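Local coordinates for OBCA, Oxalate Biosynthetic Component A (Burkholderia glumae, PDB 4NNB), which belongs to the oxalate biosynthetic component A family and joins a TIM-barrel domain, which holds a magnesium ion and oxaloacetate in this model, to an N-terminal domain, at residues E24-F37 / R235-G247. Residues are numbered along the deposited sequence; the frame is centred on the assembly and turned at random.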
loop_
_atom_site.group_PDB
_atom_site.type_symbol
_atom_site.label_atom_id
_atom_site.label_comp_id
_atom_site.label_asym_id
_atom_site.label_seq_id
_atom_site.Cartn_x
_atom_site.Cartn_y
_atom_site.Cartn_z
ATOM N N GLU A 24 12.323 -13.630 -10.700
ATOM C CA GLU A 24 12.016 -13.662 -12.130
ATOM C C GLU A 24 12.841 -12.626 -12.862
ATOM O O GLU A 24 13.298 -11.651 -12.259
ATOM C CB GLU A 24 10.513 -13.443 -12.411
ATOM C CG GLU A 24 9.659 -14.700 -12.169
ATOM C CD GLU A 24 8.306 -14.707 -12.907
ATOM O OE1 GLU A 24 7.865 -13.664 -13.440
ATOM O OE2 GLU A 24 7.683 -15.793 -12.949
ATOM N N ALA A 25 13.033 -12.842 -14.163
ATOM C CA ALA A 25 13.764 -11.901 -15.002
ATOM C C ALA A 25 13.160 -10.509 -14.912
ATOM O O ALA A 25 11.944 -10.359 -14.794
ATOM C CB ALA A 25 13.769 -12.374 -16.437
ATOM N N THR A 26 14.008 -9.488 -14.992
ATOM C CA THR A 26 13.536 -8.114 -14.892
ATOM C C THR A 26 13.839 -7.328 -16.152
ATOM O O THR A 26 13.514 -6.143 -16.250
ATOM C CB THR A 26 14.143 -7.392 -13.675
ATOM O OG1 THR A 26 15.579 -7.433 -13.756
ATOM C CG2 THR A 26 13.684 -8.061 -12.381
ATOM N N PHE A 27 14.452 -7.994 -17.124
ATOM C CA PHE A 27 14.758 -7.368 -18.406
ATOM C C PHE A 27 14.624 -8.396 -19.523
ATOM O O PHE A 27 15.114 -9.528 -19.414
ATOM C CB PHE A 27 16.170 -6.772 -18.393
ATOM C CG PHE A 27 16.618 -6.208 -19.724
ATOM C CD1 PHE A 27 16.059 -5.040 -20.228
ATOM C CD2 PHE A 27 17.617 -6.837 -20.454
ATOM C CE1 PHE A 27 16.474 -4.517 -21.446
ATOM C CE2 PHE A 27 18.039 -6.319 -21.676
ATOM C CZ PHE A 27 17.469 -5.158 -22.170
ATOM N N ILE A 28 13.927 -8.004 -20.583
ATOM C CA ILE A 28 13.758 -8.851 -21.754
ATOM C C ILE A 28 14.293 -8.091 -22.948
ATOM O O ILE A 28 13.698 -7.104 -23.374
ATOM C CB ILE A 28 12.273 -9.195 -22.000
ATOM C CG1 ILE A 28 11.684 -9.902 -20.777
ATOM C CG2 ILE A 28 12.124 -10.054 -23.243
ATOM C CD1 ILE A 28 10.174 -10.072 -20.809
ATOM N N PRO A 29 15.435 -8.538 -23.483
ATOM C CA PRO A 29 16.063 -7.915 -24.657
ATOM C C PRO A 29 15.188 -7.995 -25.920
ATOM O O PRO A 29 14.638 -9.055 -26.222
ATOM C CB PRO A 29 17.348 -8.731 -24.842
ATOM C CG PRO A 29 17.094 -10.033 -24.132
ATOM C CD PRO A 29 16.207 -9.688 -22.977
ATOM N N SER A 30 15.066 -6.875 -26.628
ATOM C CA SER A 30 14.253 -6.780 -27.842
ATOM C C SER A 30 14.559 -7.864 -28.870
ATOM O O SER A 30 13.646 -8.462 -29.443
ATOM C CB SER A 30 14.429 -5.409 -28.496
ATOM O OG SER A 30 13.648 -4.426 -27.851
ATOM N N PHE A 31 15.843 -8.122 -29.095
ATOM C CA PHE A 31 16.245 -9.053 -30.140
ATOM C C PHE A 31 15.746 -10.471 -29.884
ATOM O O PHE A 31 15.514 -11.230 -30.824
ATOM C CB PHE A 31 17.761 -9.023 -30.359
ATOM C CG PHE A 31 18.551 -9.763 -29.322
ATOM C CD1 PHE A 31 18.995 -9.116 -28.180
ATOM C CD2 PHE A 31 18.885 -11.098 -29.509
ATOM C CE1 PHE A 31 19.743 -9.789 -27.231
ATOM C CE2 PHE A 31 19.625 -11.781 -28.561
ATOM C CZ PHE A 31 20.057 -11.125 -27.420
ATOM N N LEU A 32 15.567 -10.820 -28.613
ATOM C CA LEU A 32 15.087 -12.151 -28.257
ATOM C C LEU A 32 13.592 -12.320 -28.494
ATOM O O LEU A 32 13.142 -13.379 -28.918
ATOM C CB LEU A 32 15.440 -12.494 -26.809
ATOM C CG LEU A 32 16.756 -13.259 -26.696
ATOM C CD1 LEU A 32 16.937 -13.815 -25.301
ATOM C CD2 LEU A 32 16.801 -14.382 -27.720
ATOM N N LEU A 33 12.827 -11.274 -28.210
ATOM C CA LEU A 33 11.385 -11.311 -28.394
ATOM C C LEU A 33 11.089 -11.127 -29.872
ATOM O O LEU A 33 10.340 -11.894 -30.482
ATOM C CB LEU A 33 10.734 -10.189 -27.588
ATOM C CG LEU A 33 9.232 -10.272 -27.358
ATOM C CD1 LEU A 33 8.912 -11.501 -26.529
ATOM C CD2 LEU A 33 8.733 -9.006 -26.678
ATOM N N GLU A 34 11.702 -10.093 -30.434
ATOM C CA GLU A 34 11.549 -9.748 -31.838
ATOM C C GLU A 34 12.668 -10.427 -32.628
ATOM O O GLU A 34 13.800 -9.943 -32.691
ATOM C CB GLU A 34 11.528 -8.218 -31.978
ATOM C CG GLU A 34 12.053 -7.633 -33.264
ATOM C CD GLU A 34 13.231 -6.715 -33.012
ATOM O OE1 GLU A 34 14.373 -7.215 -32.940
ATOM O OE2 GLU A 34 13.015 -5.492 -32.875
ATOM N N GLY A 35 12.345 -11.583 -33.200
ATOM C CA GLY A 35 13.337 -12.419 -33.847
ATOM C C GLY A 35 13.260 -13.852 -33.357
ATOM O O GLY A 35 14.163 -14.647 -33.605
ATOM N N PHE A 36 12.179 -14.177 -32.652
ATOM C CA PHE A 36 11.930 -15.542 -32.193
ATOM C C PHE A 36 10.452 -15.889 -32.272
ATOM O O PHE A 36 10.074 -17.059 -32.332
ATOM C CB PHE A 36 12.418 -15.727 -30.765
ATOM C CG PHE A 36 13.701 -16.471 -30.664
ATOM C CD1 PHE A 36 13.708 -17.852 -30.664
ATOM C CD2 PHE A 36 14.904 -15.791 -30.570
ATOM C CE1 PHE A 36 14.890 -18.546 -30.570
ATOM C CE2 PHE A 36 16.094 -16.479 -30.474
ATOM C CZ PHE A 36 16.087 -17.857 -30.476
ATOM N N PHE A 37 9.616 -14.862 -32.247
ATOM C CA PHE A 37 8.191 -15.037 -32.455
ATOM C C PHE A 37 7.814 -14.252 -33.709
ATOM O O PHE A 37 8.556 -13.361 -34.129
ATOM C CB PHE A 37 7.411 -14.535 -31.239
ATOM C CG PHE A 37 7.858 -15.142 -29.935
ATOM C CD1 PHE A 37 7.362 -16.364 -29.514
ATOM C CD2 PHE A 37 8.772 -14.482 -29.127
ATOM C CE1 PHE A 37 7.770 -16.922 -28.309
ATOM C CE2 PHE A 37 9.187 -15.032 -27.924
ATOM C CZ PHE A 37 8.685 -16.254 -27.514
ATOM N N ARG A 235 1.940 -17.916 -17.476
ATOM C CA ARG A 235 3.385 -17.988 -17.640
ATOM C C ARG A 235 3.772 -17.787 -19.104
ATOM O O ARG A 235 3.326 -18.530 -19.977
ATOM C CB ARG A 235 3.901 -19.341 -17.135
ATOM C CG ARG A 235 3.885 -19.484 -15.622
ATOM C CD ARG A 235 4.079 -20.936 -15.184
ATOM N NE ARG A 235 5.382 -21.469 -15.555
ATOM C CZ ARG A 235 6.487 -21.296 -14.837
ATOM N NH1 ARG A 235 6.450 -20.599 -13.708
ATOM N NH2 ARG A 235 7.631 -21.817 -15.250
ATOM N N ILE A 236 4.594 -16.773 -19.368
ATOM C CA ILE A 236 5.077 -16.493 -20.716
ATOM C C ILE A 236 6.516 -16.981 -20.857
ATOM O O ILE A 236 7.395 -16.547 -20.114
ATOM C CB ILE A 236 5.025 -14.985 -21.031
ATOM C CG1 ILE A 236 3.605 -14.446 -20.859
ATOM C CG2 ILE A 236 5.524 -14.710 -22.443
ATOM C CD1 ILE A 236 3.485 -12.962 -21.146
ATOM N N GLU A 237 6.759 -17.879 -21.808
ATOM C CA GLU A 237 8.087 -18.453 -21.974
ATOM C C GLU A 237 8.869 -17.735 -23.070
ATOM O O GLU A 237 8.359 -17.513 -24.166
ATOM C CB GLU A 237 8.007 -19.955 -22.257
ATOM C CG GLU A 237 9.366 -20.650 -22.255
ATOM C CD GLU A 237 9.314 -22.050 -21.665
ATOM O OE1 GLU A 237 8.948 -22.995 -22.396
ATOM O OE2 GLU A 237 9.641 -22.202 -20.469
ATOM N N ILE A 238 10.104 -17.361 -22.754
ATOM C CA ILE A 238 10.946 -16.601 -23.675
ATOM C C ILE A 238 12.304 -17.276 -23.827
ATOM O O ILE A 238 13.051 -17.398 -22.857
ATOM C CB ILE A 238 11.118 -15.153 -23.186
ATOM C CG1 ILE A 238 9.768 -14.428 -23.236
ATOM C CG2 ILE A 238 12.158 -14.420 -24.020
ATOM C CD1 ILE A 238 9.798 -13.008 -22.726
ATOM N N PRO A 239 12.621 -17.739 -25.045
ATOM C CA PRO A 239 13.875 -18.469 -25.272
ATOM C C PRO A 239 15.090 -17.627 -24.906
ATOM O O PRO A 239 15.066 -16.407 -25.064
ATOM C CB PRO A 239 13.851 -18.743 -26.779
ATOM C CG PRO A 239 12.399 -18.718 -27.145
ATOM C CD PRO A 239 11.801 -17.654 -26.265
ATOM N N GLY A 240 16.132 -18.274 -24.398
ATOM C CA GLY A 240 17.327 -17.565 -23.981
ATOM C C GLY A 240 17.054 -16.611 -22.835
ATOM O O GLY A 240 17.743 -15.600 -22.680
ATOM N N LEU A 241 16.040 -16.925 -22.034
ATOM C CA LEU A 241 15.678 -16.065 -20.914
ATOM C C LEU A 241 14.953 -16.833 -19.824
ATOM O O LEU A 241 15.353 -16.788 -18.665
ATOM C CB LEU A 241 14.827 -14.881 -21.379
ATOM C CG LEU A 241 14.833 -13.715 -20.389
ATOM C CD1 LEU A 241 16.262 -13.288 -20.116
ATOM C CD2 LEU A 241 14.035 -12.550 -20.921
ATOM N N GLY A 242 13.884 -17.533 -20.194
ATOM C CA GLY A 242 13.118 -18.291 -19.225
ATOM C C GLY A 242 11.687 -17.798 -19.099
ATOM O O GLY A 242 11.173 -17.113 -19.984
ATOM N N VAL A 243 11.043 -18.137 -17.988
ATOM C CA VAL A 243 9.630 -17.824 -17.806
ATOM C C VAL A 243 9.406 -16.532 -17.020
ATOM O O VAL A 243 10.032 -16.292 -15.988
ATOM C CB VAL A 243 8.892 -18.988 -17.104
ATOM C CG1 VAL A 243 7.404 -18.694 -16.982
ATOM C CG2 VAL A 243 9.124 -20.290 -17.856
ATOM N N VAL A 244 8.513 -15.698 -17.533
ATOM C CA VAL A 244 8.020 -14.545 -16.813
ATOM C C VAL A 244 6.516 -14.776 -16.552
ATOM O O VAL A 244 5.805 -15.289 -17.419
ATOM C CB VAL A 244 8.306 -13.252 -17.611
ATOM C CG1 VAL A 244 7.343 -12.155 -17.244
ATOM C CG2 VAL A 244 9.758 -12.798 -17.372
ATOM N N THR A 245 6.048 -14.442 -15.350
ATOM C CA THR A 245 4.643 -14.646 -14.975
ATOM C C THR A 245 3.920 -13.305 -14.914
ATOM O O THR A 245 4.363 -12.395 -14.215
ATOM C CB THR A 245 4.547 -15.310 -13.596
ATOM O OG1 THR A 245 5.362 -16.487 -13.578
ATOM C CG2 THR A 245 3.100 -15.679 -13.243
ATOM N N VAL A 246 2.822 -13.175 -15.649
ATOM C CA VAL A 246 2.029 -11.945 -15.624
ATOM C C VAL A 246 0.634 -12.166 -15.023
ATOM O O VAL A 246 0.174 -13.306 -14.900
ATOM C CB VAL A 246 1.898 -11.337 -17.016
ATOM C CG1 VAL A 246 3.268 -11.028 -17.573
ATOM C CG2 VAL A 246 1.175 -12.297 -17.942
ATOM N N GLY A 247 -0.026 -11.070 -14.657
ATOM C CA GLY A 247 -1.312 -11.116 -13.975
ATOM C C GLY A 247 -1.716 -9.748 -13.440
ATOM O O GLY A 247 -0.863 -8.976 -12.998
HETATM O O HOH W 1 12.314 -15.461 -15.376
#
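Glu24 grips Thr245 on the second strand of a beta hairpin (235-238 and 242-246) whose turn is packed against strand 27-29 and the short helix 30-33. The centre of this contact lies about 28 Å from the centre of the chain.

The polar contacts gather at one end. Extended beyond CG, Glu24 reaches across Thr245 at about a right angle, and its carboxylate takes two bonds from this one residue. The backbone N of Thr245 gives Glu24 OE1 a nearly straight bond of 2.7 Å, arriving on the syn side but 20° out of the carboxylate plane. Thr245 OG1 donates to the syn lone pair of Glu24 OE2 at 2.5 Å. A threonine suits the place because its hydroxyl, anti to the carbonyl carbon (chi1 -52°), lies beside its own N-H, and the paired donors fix the carboxylate's rotation. Close by, a water accepts from Ala25 N and donates to Val243 O, bridging the two backbones.

Apolar side chains fill the middle. Branched Ile28 crosses both Ile238 and Leu241 at about right angles: its CD1 meets Ile238 CD1 at 3.5 Å, and its CG1 meets Leu241 CD2 at 3.5 Å. Small Ala25 lets Val244 CG2 approach, and helix 41-51 also touches Ile28, Leu33 and Phe37.

At the turn, a classic beta bulge sets Leu241 and Gly242 together opposite Ile238. Gly240 has positive phi, easily adopted without a side chain, and Leu32 CD1 lies close over this bare backbone, 3.3 Å from Gly240 O. The rigid ring of Pro239 meets two aromatics: its CB sits over one face of Phe36 in a CH-pi contact (4.2 Å to the centroid), and its CD meets Phe37 CZ. Phe37 CZ also turns the ring edge toward Glu237 O, 3.6 Å away.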